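Local coordinates for OmpA family protein (Klebsiella pneumoniae subsp. pneumoniae, PDB 7RJJ) that binds D-alanine in its peptidoglycan-binding OmpA-like domain and probably anchors the outer membrane to the cell-wall peptidoglycan, at residues D10-F15 against R110-S115; P41-V46 against L116-D121; G49-V54 against Q61-K66; R67-R72 against F86-Y91. One frame throughout, in Å; residues are numbered along the deposited sequence.

Contact 1. Residues D10-F15 against R110-S115; sequences DSMSLF and RRVEIS. With DAL (D-alanine), chain C.
Arg110 opens the contact by reaching the backbone of Phe15: its NE donates to Phe15 O at 2.8 Å, N-H...O angle 163°, with the acceptor lying in the guanidinium plane. CD lies 3.3 Å from O of the bound D-alanine, and the bend at chi3 turns NE toward Phe15 O, while NH1 forms a salt bridge with Asp52. The carbonyl O of Arg110 meets the edge of the Phe15 ring and takes a CA-H...O contact from Ser13. Arg111 runs extended past Ser11, and its NE donates a nearly straight hydrogen bond, part of a salt bridge, to Glu113 OE2 (2.8 Å, 171°). At Val112 the loop pairs with strand 112-117 of the OmpA-like sheet in a single antiparallel bridge: Met12 N to Val112 O and Val112 N to Met12 O, both 3.0 Å. Val112 CG2 packs obliquely on Phe15 CE2 at 3.8 Å. Glu113, bent at chi2 (-76°), swings its carboxylate back to Ser11, whose OG lies 2.8 Å from OE2 in a weak, unsettled hydrogen bond. Ile114 turns CD1 to the selenomethionine methyl CE of Met12, 3.7 Å away, on the side where helix 27-38 supplies Leu30.

Contact 2. Residues P41-V46 against L116-D121; sequences PGWLIV and LVPQVD
With CG of Trp43 anti to its carbonyl carbon (chi1 -70°) and chi2 at 46°, the indole is laid against Pro118: Pro118 CB stands 3.6 Å from the centroid of the six-membered ring and 2° off its normal, a CH-pi contact over the face. The contact joins antiparallel strands 43-49 and 112-117, the two inner strands of the OmpA-like sheet. Leu44 and Val117 form the hydrogen-bonded pair, with Leu44 N to Val117 O at 2.9 Å and the straighter Val117 N to Leu44 O at 2.8 Å. Next to them, Ile45 and Leu116 are a non-hydrogen-bonded pair whose side chains lie alongside one another, pointing the same way toward Ile37 of helix 27-38. Leu44 and Val117 direct theirs to the other face. The chain turns a corner through 118-120, which brings Val120 CG1 across Leu44 CD2 at 3.9 Å. Beyond that corner a water bridges a backbone carbonyl and a carboxylate, donating to Gly42 O at 2.6 Å and, weakly, to Asp121 OD1 at 2.7 Å.

Contact 3. Residues G49-V54 against Q61-K66; sequences GHTDSV and QLLSLK. With DAL (D-alanine), chain C.
Thr51 and Ser64 face each other across the contact, each with its CB directed at the opposing segment: Thr51 CG2 reaches Ser64 CB at 3.8 Å and also abuts Leu63 CG. The Thr51 methyl is turned to the helix because OG1 lies between the backbone N and the carbonyl carbon (chi1 72°), from where it donates to Asp52 O at 2.9 Å. Ser64 keeps its hydroxyl on its own helix, OG donating to Gln61 O at 2.6 Å, and that carbonyl also receives Leu65 N. Ser64 CB itself rests against Gly49 O. Gly49, with no side chain in the way, comes closest of all, its CA 3.1 Å from Ser64 O in a CA-H...O contact with 163° at the hydrogen. This is where strand 43-49 leaves the sheet for helix 57-77 in a beta-alpha-beta unit, and the connecting loop forms one wall of the D-alanine pocket. Asp52 N donates to the ligand's OXT at 3.0 Å (155°), and Val54 O accepts from the ligand's amino N at 2.5 Å. From the helix, Leu63 CD2 approaches ligand O at 3.5 Å, while Asn60 and Gly18 add further hydrogen bonds to the ligand.

Contact 4. Residues R67-R72 against F86-Y91; sequences RAESVR and FAVQGY. With DAL (D-alanine), chain C.
CH-pi packing joins Arg72 to Phe86. The methylene CG of Arg72 stands over one face of the Phe86 ring, 3.9 Å from its centroid and 26° off the normal, and is displaced toward the rim nearest Phe86 CG. Arg72 has CG anti to the backbone N, which carries CG over the Phe86 ring, and the bend at chi3 then turns the guanidinium aside, its plane 77° from the ring's. Apolar contacts continue along the interface. Arg72 CD lies 3.9 Å from Val88 CG1, where the two side chains cross at about a right angle; Ala68 CB meets Val88 CB at 4.0 Å, and Glu69 CG touches Val88 CG2. The short axes of helix 67-72 and strand 86-90 run nearly antiparallel, 155° apart and 7.9 Å at closest approach, as befits the second half of the beta-alpha-beta unit 43-49, 57-77, 86-90. The ligand is bound from another side of the helix. There Arg67 extends to the ligand carboxylate, with NH1 donating to OXT of D-alanine at 3.0 Å and NH2 to its O at 2.8 Å; NH1 also serves His50 O and NH2 serves Lys19 O. No hydrogen bond passes between 67-72 and 86-91, which meet through apolar and CH-pi contacts, although earlier on the helix Gln61 NE2 bonds to Gly90 O; the paired donors of Arg67 would suit a charged terminal carboxylate.

How the contacts relate
Contacts 1, 2 and 4 reach one mixed sheet ordered 7-8, 112-117, 43-49, 86-90, and contacts 3 and 4 share helix 57-77. Contacts 1 and 2 both use strand 112-117, with centres about 18 Å apart, and their segments alternate along the chain. Contacts 3 and 4 follow in series, both lying in sequence between the segments of contact 1 and between those of contact 2. Contact 2 stands about 23 Å from contact 3, centre to centre, across the chain's middle. Contacts 1, 3 and 4 have centres about 10 to 11 Å apart and all touch D-alanine, so residues distant in sequence converge on the pocket at one end of the sheet.

Contact 1. Residues D10-F15 against R110-S115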
loop_
_atom_site.group_PDB
_atom_site.type_symbol
_atom_site.label_atom_id
_atom_site.label_comp_id
_atom_site.label_asym_id
_atom_site.label_seq_id
_atom_site.Cartn_x
_atom_site.Cartn_y
_atom_site.Cartn_z
ATOM N N ASP A 10 -0.844 9.683 0.783
ATOM C CA ASP A 10 -2.302 9.436 0.928
ATOM C C ASP A 10 -2.587 7.947 0.702
ATOM O O ASP A 10 -1.889 7.335 -0.114
ATOM C CB ASP A 10 -3.117 10.307 -0.028
ATOM C CG ASP A 10 -3.126 11.778 0.342
ATOM O OD1 ASP A 10 -2.044 12.326 0.611
ATOM O OD2 ASP A 10 -4.227 12.341 0.425
ATOM N N SER A 11 -3.586 7.409 1.411
ATOM C CA SER A 11 -4.031 5.998 1.275
ATOM C C SER A 11 -4.482 5.742 -0.159
ATOM O O SER A 11 -4.980 6.656 -0.811
ATOM C CB SER A 11 -5.165 5.711 2.229
ATOM O OG SER A 11 -5.488 4.330 2.212
HETATM N N MSE A 12 -4.356 4.492 -0.618
HETATM C CA MSE A 12 -4.742 4.108 -1.969
HETATM C C MSE A 12 -5.626 2.860 -1.917
HETATM O O MSE A 12 -5.128 1.752 -1.727
HETATM C CB MSE A 12 -3.497 3.836 -2.827
HETATM C CG MSE A 12 -2.716 5.084 -3.230
HETATM SE SE MSE A 12 -1.169 4.626 -4.369
HETATM C CE MSE A 12 -0.229 3.372 -3.205
ATOM N N SER A 13 -6.945 3.060 -2.054
ATOM C CA SER A 13 -7.920 1.980 -2.063
ATOM C C SER A 13 -8.033 1.444 -3.498
ATOM O O SER A 13 -8.978 1.863 -4.224
ATOM C CB SER A 13 -9.242 2.479 -1.528
ATOM O OG SER A 13 -9.074 3.004 -0.211
ATOM N N LEU A 14 -7.155 0.509 -3.860
ATOM C CA LEU A 14 -7.008 0.007 -5.257
ATOM C C LEU A 14 -7.413 -1.462 -5.391
ATOM O O LEU A 14 -6.943 -2.084 -6.376
ATOM C CB LEU A 14 -5.524 0.104 -5.655
ATOM C CG LEU A 14 -4.804 1.417 -5.367
ATOM C CD1 LEU A 14 -3.321 1.299 -5.721
ATOM C CD2 LEU A 14 -5.440 2.572 -6.107
ATOM N N PHE A 15 -8.264 -1.999 -4.512
ATOM C CA PHE A 15 -8.488 -3.468 -4.590
ATOM C C PHE A 15 -9.940 -3.899 -4.381
ATOM O O PHE A 15 -10.632 -3.355 -3.487
ATOM C CB PHE A 15 -7.666 -4.168 -3.502
ATOM C CG PHE A 15 -6.213 -3.790 -3.512
ATOM C CD1 PHE A 15 -5.337 -4.387 -4.407
ATOM C CD2 PHE A 15 -5.734 -2.800 -2.670
ATOM C CE1 PHE A 15 -4.007 -4.011 -4.447
ATOM C CE2 PHE A 15 -4.407 -2.421 -2.716
ATOM C CZ PHE A 15 -3.543 -3.036 -3.598
ATOM N N ARG A 110 -9.854 -1.817 1.838
ATOM C CA ARG A 110 -8.986 -2.633 0.948
ATOM C C ARG A 110 -7.979 -1.658 0.343
ATOM O O ARG A 110 -8.278 -1.080 -0.716
ATOM C CB ARG A 110 -9.845 -3.346 -0.105
ATOM C CG ARG A 110 -10.919 -4.243 0.492
ATOM C CD ARG A 110 -11.636 -5.086 -0.548
ATOM N NE ARG A 110 -12.433 -4.332 -1.513
ATOM C CZ ARG A 110 -13.755 -4.111 -1.423
ATOM N NH1 ARG A 110 -14.444 -4.562 -0.393
ATOM N NH2 ARG A 110 -14.378 -3.425 -2.366
ATOM N N ARG A 111 -6.810 -1.507 0.975
ATOM C CA ARG A 111 -5.925 -0.428 0.497
ATOM C C ARG A 111 -4.458 -0.669 0.855
ATOM O O ARG A 111 -4.137 -1.638 1.571
ATOM C CB ARG A 111 -6.386 0.843 1.209
ATOM C CG ARG A 111 -6.005 0.859 2.683
ATOM C CD ARG A 111 -6.733 1.911 3.493
ATOM N NE ARG A 111 -6.095 2.097 4.792
ATOM C CZ ARG A 111 -6.337 1.365 5.869
ATOM N NH1 ARG A 111 -7.213 0.369 5.825
ATOM N NH2 ARG A 111 -5.693 1.624 6.995
ATOM N N VAL A 112 -3.610 0.224 0.365
ATOM C CA VAL A 112 -2.165 0.245 0.716
ATOM C C VAL A 112 -1.820 1.668 1.169
ATOM O O VAL A 112 -2.358 2.631 0.583
ATOM C CB VAL A 112 -1.289 -0.233 -0.455
ATOM C CG1 VAL A 112 0.138 0.281 -0.344
ATOM C CG2 VAL A 112 -1.331 -1.745 -0.606
ATOM N N GLU A 113 -1.004 1.766 2.215
ATOM C CA GLU A 113 -0.498 3.026 2.805
ATOM C C GLU A 113 1.023 3.027 2.613
ATOM O O GLU A 113 1.627 1.938 2.772
ATOM C CB GLU A 113 -0.810 3.083 4.303
ATOM C CG GLU A 113 -2.284 3.002 4.663
ATOM C CD GLU A 113 -3.104 4.258 4.427
ATOM O OE1 GLU A 113 -2.530 5.270 3.931
ATOM O OE2 GLU A 113 -4.316 4.239 4.775
ATOM N N ILE A 114 1.601 4.164 2.238
ATOM C CA ILE A 114 3.077 4.263 2.049
ATOM C C ILE A 114 3.621 5.315 3.019
ATOM O O ILE A 114 3.019 6.411 3.136
ATOM C CB ILE A 114 3.436 4.573 0.580
ATOM C CG1 ILE A 114 2.982 3.448 -0.354
ATOM C CG2 ILE A 114 4.927 4.845 0.430
ATOM C CD1 ILE A 114 3.146 3.748 -1.826
ATOM N N SER A 115 4.683 4.954 3.738
ATOM C CA SER A 115 5.367 5.905 4.646
ATOM C C SER A 115 6.824 6.002 4.193
ATOM O O SER A 115 7.412 4.932 3.919
ATOM C CB SER A 115 5.280 5.473 6.074
ATOM O OG SER A 115 3.934 5.396 6.503
HETATM N N DAL C . -11.373 -9.120 3.566
HETATM C CA DAL C . -11.661 -9.113 2.099
HETATM C CB DAL C . -11.509 -10.504 1.540
HETATM C C DAL C . -10.740 -8.110 1.392
HETATM O O DAL C . -10.590 -8.146 0.171
HETATM O OXT DAL C . -10.142 -7.225 2.010
HETATM O O HOH W 1 -0.170 5.171 -0.319
HETATM O O HOH W 2 -13.488 -2.581 -5.012
#

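Contact 2. Residues P41-V46 against L116-D121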
loop_
_atom_site.group_PDB
_atom_site.type_symbol
_atom_site.label_atom_id
_atom_site.label_comp_id
_atom_site.label_asym_id
_atom_site.label_seq_id
_atom_site.Cartn_x
_atom_site.Cartn_y
_atom_site.Cartn_z
ATOM N N PRO A 41 14.609 10.665 -2.922
ATOM C CA PRO A 41 15.500 9.554 -3.246
ATOM C C PRO A 41 16.229 9.002 -2.015
ATOM O O PRO A 41 16.652 9.778 -1.204
ATOM C CB PRO A 41 16.542 10.163 -4.199
ATOM C CG PRO A 41 15.889 11.407 -4.755
ATOM C CD PRO A 41 14.913 11.878 -3.697
ATOM N N GLY A 42 16.269 7.681 -1.873
ATOM C CA GLY A 42 17.051 7.068 -0.784
ATOM C C GLY A 42 16.287 6.856 0.503
ATOM O O GLY A 42 16.864 6.231 1.408
ATOM N N TRP A 43 15.053 7.358 0.614
ATOM C CA TRP A 43 14.266 7.126 1.854
ATOM C C TRP A 43 13.699 5.701 1.822
ATOM O O TRP A 43 13.347 5.239 0.716
ATOM C CB TRP A 43 13.131 8.151 1.970
ATOM C CG TRP A 43 13.547 9.558 2.264
ATOM C CD1 TRP A 43 14.546 10.285 1.682
ATOM C CD2 TRP A 43 12.844 10.466 3.124
ATOM N NE1 TRP A 43 14.559 11.555 2.190
ATOM C CE2 TRP A 43 13.518 11.699 3.069
ATOM C CE3 TRP A 43 11.732 10.339 3.960
ATOM C CZ2 TRP A 43 13.115 12.801 3.824
ATOM C CZ3 TRP A 43 11.333 11.424 4.701
ATOM C CH2 TRP A 43 12.007 12.642 4.625
ATOM N N LEU A 44 13.622 5.029 2.970
ATOM C CA LEU A 44 12.955 3.703 3.006
ATOM C C LEU A 44 11.468 3.904 2.682
ATOM O O LEU A 44 10.830 4.779 3.325
ATOM C CB LEU A 44 13.108 3.060 4.385
ATOM C CG LEU A 44 12.431 1.700 4.547
ATOM C CD1 LEU A 44 13.122 0.642 3.695
ATOM C CD2 LEU A 44 12.408 1.269 6.011
ATOM N N ILE A 45 10.944 3.102 1.759
ATOM C CA ILE A 45 9.519 3.160 1.322
ATOM C C ILE A 45 8.812 2.028 2.054
ATOM O O ILE A 45 8.983 0.857 1.645
ATOM C CB ILE A 45 9.381 3.044 -0.211
ATOM C CG1 ILE A 45 10.297 4.022 -0.951
ATOM C CG2 ILE A 45 7.928 3.205 -0.648
ATOM C CD1 ILE A 45 10.406 3.744 -2.422
ATOM N N VAL A 46 8.118 2.354 3.139
ATOM C CA VAL A 46 7.401 1.289 3.881
ATOM C C VAL A 46 6.026 1.161 3.229
ATOM O O VAL A 46 5.258 2.137 3.262
ATOM C CB VAL A 46 7.330 1.569 5.393
ATOM C CG1 VAL A 46 6.430 0.566 6.112
ATOM C CG2 VAL A 46 8.712 1.616 6.020
ATOM N N LEU A 116 7.363 7.216 4.076
ATOM C CA LEU A 116 8.791 7.379 3.671
ATOM C C LEU A 116 9.607 7.644 4.944
ATOM O O LEU A 116 9.283 8.585 5.685
ATOM C CB LEU A 116 8.897 8.488 2.626
ATOM C CG LEU A 116 7.916 8.372 1.456
ATOM C CD1 LEU A 116 8.069 9.540 0.495
ATOM C CD2 LEU A 116 8.087 7.058 0.721
ATOM N N VAL A 117 10.596 6.791 5.207
ATOM C CA VAL A 117 11.372 6.855 6.475
ATOM C C VAL A 117 12.808 7.251 6.151
ATOM O O VAL A 117 13.519 6.530 5.464
ATOM C CB VAL A 117 11.291 5.507 7.214
ATOM C CG1 VAL A 117 12.027 5.551 8.533
ATOM C CG2 VAL A 117 9.843 5.069 7.408
ATOM N N PRO A 118 13.259 8.439 6.590
ATOM C CA PRO A 118 14.618 8.889 6.289
ATOM C C PRO A 118 15.741 8.267 7.138
ATOM O O PRO A 118 16.858 8.195 6.631
ATOM C CB PRO A 118 14.533 10.400 6.562
ATOM C CG PRO A 118 13.471 10.529 7.635
ATOM C CD PRO A 118 12.472 9.434 7.332
ATOM N N GLN A 119 15.434 7.791 8.354
ATOM C CA GLN A 119 16.497 7.276 9.270
ATOM C C GLN A 119 17.085 5.945 8.782
ATOM O O GLN A 119 18.172 5.586 9.265
ATOM C CB GLN A 119 15.976 7.073 10.697
ATOM C CG GLN A 119 15.350 8.309 11.331
ATOM C CD GLN A 119 13.934 8.577 10.884
ATOM O OE1 GLN A 119 13.310 7.791 10.170
ATOM N NE2 GLN A 119 13.391 9.689 11.344
ATOM N N VAL A 120 16.408 5.244 7.874
ATOM C CA VAL A 120 16.898 3.921 7.384
ATOM C C VAL A 120 17.456 4.092 5.965
ATOM O O VAL A 120 16.750 4.662 5.114
ATOM C CB VAL A 120 15.769 2.871 7.439
ATOM C CG1 VAL A 120 16.184 1.543 6.824
ATOM C CG2 VAL A 120 15.258 2.666 8.860
ATOM N N ASP A 121 18.712 3.688 5.735
ATOM C CA ASP A 121 19.283 3.801 4.363
ATOM C C ASP A 121 18.611 2.683 3.559
ATOM O O ASP A 121 18.296 1.624 4.158
ATOM C CB ASP A 121 20.817 3.828 4.385
ATOM C CG ASP A 121 21.467 4.259 3.074
ATOM O OD1 ASP A 121 20.932 3.917 2.006
ATOM O OD2 ASP A 121 22.483 4.983 3.131
HETATM O O HOH W 3 19.431 6.116 1.764
#

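Contact 3. Residues G49-V54 against Q61-K66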
loop_
_atom_site.group_PDB
_atom_site.type_symbol
_atom_site.label_atom_id
_atom_site.label_comp_id
_atom_site.label_asym_id
_atom_site.label_seq_id
_atom_site.Cartn_x
_atom_site.Cartn_y
_atom_site.Cartn_z
ATOM N N GLY A 49 -0.023 -3.032 3.537
ATOM C CA GLY A 49 -1.314 -3.472 2.976
ATOM C C GLY A 49 -2.362 -3.641 4.060
ATOM O O GLY A 49 -2.009 -3.933 5.239
ATOM N N HIS A 50 -3.630 -3.513 3.663
ATOM C CA HIS A 50 -4.771 -3.618 4.597
ATOM C C HIS A 50 -5.916 -4.364 3.911
ATOM O O HIS A 50 -5.901 -4.490 2.662
ATOM C CB HIS A 50 -5.242 -2.225 5.011
ATOM C CG HIS A 50 -4.214 -1.401 5.708
ATOM N ND1 HIS A 50 -4.172 -1.303 7.080
ATOM C CD2 HIS A 50 -3.237 -0.600 5.235
ATOM C CE1 HIS A 50 -3.191 -0.500 7.436
ATOM N NE2 HIS A 50 -2.587 -0.053 6.320
ATOM N N THR A 51 -6.873 -4.808 4.710
ATOM C CA THR A 51 -8.062 -5.524 4.176
ATOM C C THR A 51 -9.307 -5.037 4.908
ATOM O O THR A 51 -9.153 -4.335 5.924
ATOM C CB THR A 51 -7.962 -7.037 4.406
ATOM O OG1 THR A 51 -8.145 -7.302 5.798
ATOM C CG2 THR A 51 -6.639 -7.615 3.960
ATOM N N ASP A 52 -10.486 -5.342 4.354
ATOM C CA ASP A 52 -11.745 -5.065 5.090
ATOM C C ASP A 52 -11.864 -6.229 6.086
ATOM O O ASP A 52 -10.995 -7.134 6.040
ATOM C CB ASP A 52 -12.929 -4.882 4.132
ATOM C CG ASP A 52 -13.222 -6.090 3.261
ATOM O OD1 ASP A 52 -12.890 -7.202 3.695
ATOM O OD2 ASP A 52 -13.775 -5.904 2.141
ATOM N N SER A 53 -12.876 -6.230 6.950
ATOM C CA SER A 53 -12.973 -7.316 7.963
ATOM C C SER A 53 -13.699 -8.559 7.408
ATOM O O SER A 53 -13.997 -9.443 8.208
ATOM C CB SER A 53 -13.661 -6.808 9.200
ATOM O OG SER A 53 -14.981 -6.419 8.886
ATOM N N VAL A 54 -13.976 -8.626 6.099
ATOM C CA VAL A 54 -14.666 -9.825 5.523
ATOM C C VAL A 54 -13.643 -10.962 5.420
ATOM O O VAL A 54 -12.455 -10.675 5.199
ATOM C CB VAL A 54 -15.331 -9.523 4.163
ATOM C CG1 VAL A 54 -15.845 -10.782 3.473
ATOM C CG2 VAL A 54 -16.453 -8.505 4.301
ATOM N N GLN A 61 -4.385 -11.436 6.677
ATOM C CA GLN A 61 -2.968 -11.031 6.878
ATOM C C GLN A 61 -2.193 -11.283 5.579
ATOM O O GLN A 61 -1.511 -10.343 5.092
ATOM C CB GLN A 61 -2.349 -11.775 8.059
ATOM C CG GLN A 61 -0.877 -11.464 8.253
ATOM C CD GLN A 61 -0.626 -9.994 8.479
ATOM O OE1 GLN A 61 -1.465 -9.279 9.026
ATOM N NE2 GLN A 61 0.556 -9.541 8.091
ATOM N N LEU A 62 -2.293 -12.496 5.029
ATOM C CA LEU A 62 -1.572 -12.834 3.770
ATOM C C LEU A 62 -2.032 -11.889 2.654
ATOM O O LEU A 62 -1.168 -11.369 1.928
ATOM C CB LEU A 62 -1.840 -14.294 3.388
ATOM C CG LEU A 62 -1.188 -14.769 2.084
ATOM C CD1 LEU A 62 0.331 -14.696 2.160
ATOM C CD2 LEU A 62 -1.619 -16.187 1.748
ATOM N N LEU A 63 -3.347 -11.708 2.515
ATOM C CA LEU A 63 -3.904 -10.815 1.466
ATOM C C LEU A 63 -3.324 -9.404 1.605
ATOM O O LEU A 63 -2.923 -8.841 0.568
ATOM C CB LEU A 63 -5.428 -10.778 1.597
ATOM C CG LEU A 63 -6.140 -9.804 0.662
ATOM C CD1 LEU A 63 -5.733 -10.046 -0.780
ATOM C CD2 LEU A 63 -7.650 -9.894 0.822
ATOM N N SER A 64 -3.297 -8.864 2.827
ATOM C CA SER A 64 -2.766 -7.495 3.052
ATOM C C SER A 64 -1.315 -7.419 2.569
ATOM O O SER A 64 -0.920 -6.397 1.986
ATOM C CB SER A 64 -2.896 -7.086 4.503
ATOM O OG SER A 64 -1.962 -7.766 5.344
ATOM N N LEU A 65 -0.558 -8.487 2.780
ATOM C CA LEU A 65 0.869 -8.482 2.382
ATOM C C LEU A 65 0.966 -8.591 0.856
ATOM O O LEU A 65 1.821 -7.894 0.276
ATOM C CB LEU A 65 1.560 -9.639 3.107
ATOM C CG LEU A 65 3.076 -9.577 3.184
ATOM C CD1 LEU A 65 3.547 -8.307 3.901
ATOM C CD2 LEU A 65 3.584 -10.820 3.887
ATOM N N LYS A 66 0.098 -9.389 0.221
ATOM C CA LYS A 66 0.151 -9.502 -1.264
ATOM C C LYS A 66 -0.196 -8.146 -1.893
ATOM O O LYS A 66 0.357 -7.822 -2.958
ATOM C CB LYS A 66 -0.763 -10.614 -1.792
ATOM C CG LYS A 66 -0.316 -12.032 -1.453
ATOM C CD LYS A 66 -1.040 -13.107 -2.237
ATOM C CE LYS A 66 -0.475 -14.487 -1.998
ATOM N NZ LYS A 66 -1.183 -15.524 -2.790
HETATM N N DAL C . -11.373 -9.120 3.566
HETATM C CA DAL C . -11.661 -9.113 2.099
HETATM C CB DAL C . -11.509 -10.504 1.540
HETATM C C DAL C . -10.740 -8.110 1.392
HETATM O O DAL C . -10.590 -8.146 0.171
HETATM O OXT DAL C . -10.142 -7.225 2.010
#

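Contact 4. Residues R67-R72 against F86-Y91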
loop_
_atom_site.group_PDB
_atom_site.type_symbol
_atom_site.label_atom_id
_atom_site.label_comp_id
_atom_site.label_asym_id
_atom_site.label_seq_id
_atom_site.Cartn_x
_atom_site.Cartn_y
_atom_site.Cartn_z
ATOM N N ARG A 67 -1.042 -7.358 -1.230
ATOM C CA ARG A 67 -1.440 -6.036 -1.775
ATOM C C ARG A 67 -0.239 -5.096 -1.709
ATOM O O ARG A 67 -0.043 -4.332 -2.660
ATOM C CB ARG A 67 -2.636 -5.480 -1.002
ATOM C CG ARG A 67 -3.936 -6.193 -1.352
ATOM C CD ARG A 67 -5.114 -5.825 -0.477
ATOM N NE ARG A 67 -6.304 -6.392 -1.106
ATOM C CZ ARG A 67 -7.511 -6.497 -0.556
ATOM N NH1 ARG A 67 -7.734 -6.086 0.687
ATOM N NH2 ARG A 67 -8.489 -7.021 -1.274
ATOM N N ALA A 68 0.492 -5.143 -0.598
ATOM C CA ALA A 68 1.697 -4.297 -0.455
ATOM C C ALA A 68 2.707 -4.735 -1.521
ATOM O O ALA A 68 3.280 -3.868 -2.165
ATOM C CB ALA A 68 2.256 -4.426 0.938
ATOM N N GLU A 69 2.797 -6.037 -1.784
ATOM C CA GLU A 69 3.754 -6.532 -2.817
ATOM C C GLU A 69 3.325 -6.070 -4.222
ATOM O O GLU A 69 4.226 -5.778 -5.021
ATOM C CB GLU A 69 3.887 -8.049 -2.740
ATOM C CG GLU A 69 4.583 -8.508 -1.473
ATOM C CD GLU A 69 4.566 -10.011 -1.259
ATOM O OE1 GLU A 69 3.841 -10.707 -1.996
ATOM O OE2 GLU A 69 5.262 -10.480 -0.343
ATOM N N SER A 70 2.021 -6.035 -4.519
ATOM C CA SER A 70 1.545 -5.573 -5.858
ATOM C C SER A 70 1.967 -4.113 -6.084
ATOM O O SER A 70 2.409 -3.791 -7.199
ATOM C CB SER A 70 0.053 -5.731 -6.025
ATOM O OG SER A 70 -0.326 -7.099 -6.072
ATOM N N VAL A 71 1.786 -3.260 -5.071
ATOM C CA VAL A 71 2.172 -1.819 -5.151
ATOM C C VAL A 71 3.698 -1.723 -5.232
ATOM O O VAL A 71 4.180 -0.990 -6.106
ATOM C CB VAL A 71 1.571 -1.018 -3.983
ATOM C CG1 VAL A 71 2.115 0.394 -3.903
ATOM C CG2 VAL A 71 0.054 -0.987 -4.063
ATOM N N ARG A 72 4.425 -2.474 -4.401
ATOM C CA ARG A 72 5.909 -2.456 -4.485
ATOM C C ARG A 72 6.312 -2.806 -5.921
ATOM O O ARG A 72 7.066 -2.023 -6.541
ATOM C CB ARG A 72 6.549 -3.463 -3.519
ATOM C CG ARG A 72 8.050 -3.641 -3.702
ATOM C CD ARG A 72 8.547 -4.912 -3.049
ATOM N NE ARG A 72 7.983 -6.070 -3.730
ATOM C CZ ARG A 72 7.878 -7.284 -3.214
ATOM N NH1 ARG A 72 8.273 -7.524 -1.977
ATOM N NH2 ARG A 72 7.321 -8.248 -3.926
ATOM N N PHE A 86 12.327 -0.640 -0.855
ATOM C CA PHE A 86 11.038 -1.042 -0.240
ATOM C C PHE A 86 11.152 -2.002 0.949
ATOM O O PHE A 86 12.088 -2.824 1.043
ATOM C CB PHE A 86 10.180 -1.737 -1.294
ATOM C CG PHE A 86 9.977 -0.927 -2.548
ATOM C CD1 PHE A 86 8.944 -0.017 -2.635
ATOM C CD2 PHE A 86 10.836 -1.060 -3.632
ATOM C CE1 PHE A 86 8.760 0.742 -3.782
ATOM C CE2 PHE A 86 10.651 -0.300 -4.777
ATOM C CZ PHE A 86 9.608 0.595 -4.848
ATOM N N ALA A 87 10.177 -1.850 1.853
ATOM C CA ALA A 87 9.947 -2.763 2.992
ATOM C C ALA A 87 8.438 -3.001 3.016
ATOM O O ALA A 87 7.686 -1.984 3.066
ATOM C CB ALA A 87 10.484 -2.200 4.281
ATOM N N VAL A 88 7.999 -4.255 2.855
ATOM C CA VAL A 88 6.526 -4.489 2.783
ATOM C C VAL A 88 6.017 -5.035 4.111
ATOM O O VAL A 88 6.670 -5.889 4.724
ATOM C CB VAL A 88 6.084 -5.338 1.570
ATOM C CG1 VAL A 88 6.462 -4.663 0.251
ATOM C CG2 VAL A 88 6.576 -6.751 1.604
ATOM N N GLN A 89 4.830 -4.560 4.482
ATOM C CA GLN A 89 4.176 -4.818 5.783
ATOM C C GLN A 89 2.709 -5.161 5.552
ATOM O O GLN A 89 2.155 -4.685 4.559
ATOM C CB GLN A 89 4.269 -3.531 6.603
ATOM C CG GLN A 89 3.635 -3.590 7.980
ATOM C CD GLN A 89 3.749 -2.261 8.692
ATOM O OE1 GLN A 89 3.982 -1.221 8.085
ATOM N NE2 GLN A 89 3.539 -2.277 9.995
ATOM N N GLY A 90 2.141 -6.003 6.409
ATOM C CA GLY A 90 0.706 -6.310 6.308
ATOM C C GLY A 90 0.041 -6.078 7.645
ATOM O O GLY A 90 0.616 -6.489 8.648
ATOM N N TYR A 91 -1.072 -5.355 7.653
ATOM C CA TYR A 91 -1.868 -5.132 8.885
ATOM C C TYR A 91 -3.130 -5.993 8.869
ATOM O O TYR A 91 -3.899 -5.943 9.847
ATOM C CB TYR A 91 -2.297 -3.674 9.018
ATOM C CG TYR A 91 -1.232 -2.757 9.542
ATOM C CD1 TYR A 91 -1.051 -2.588 10.903
ATOM C CD2 TYR A 91 -0.404 -2.059 8.685
ATOM C CE1 TYR A 91 -0.073 -1.742 11.396
ATOM C CE2 TYR A 91 0.577 -1.212 9.165
ATOM C CZ TYR A 91 0.729 -1.039 10.524
ATOM O OH TYR A 91 1.696 -0.198 10.999
HETATM N N DAL C . -11.373 -9.120 3.566
HETATM C CA DAL C . -11.661 -9.113 2.099
HETATM C CB DAL C . -11.509 -10.504 1.540
HETATM C C DAL C . -10.740 -8.110 1.392
HETATM O O DAL C . -10.590 -8.146 0.171
HETATM O OXT DAL C . -10.142 -7.225 2.010
#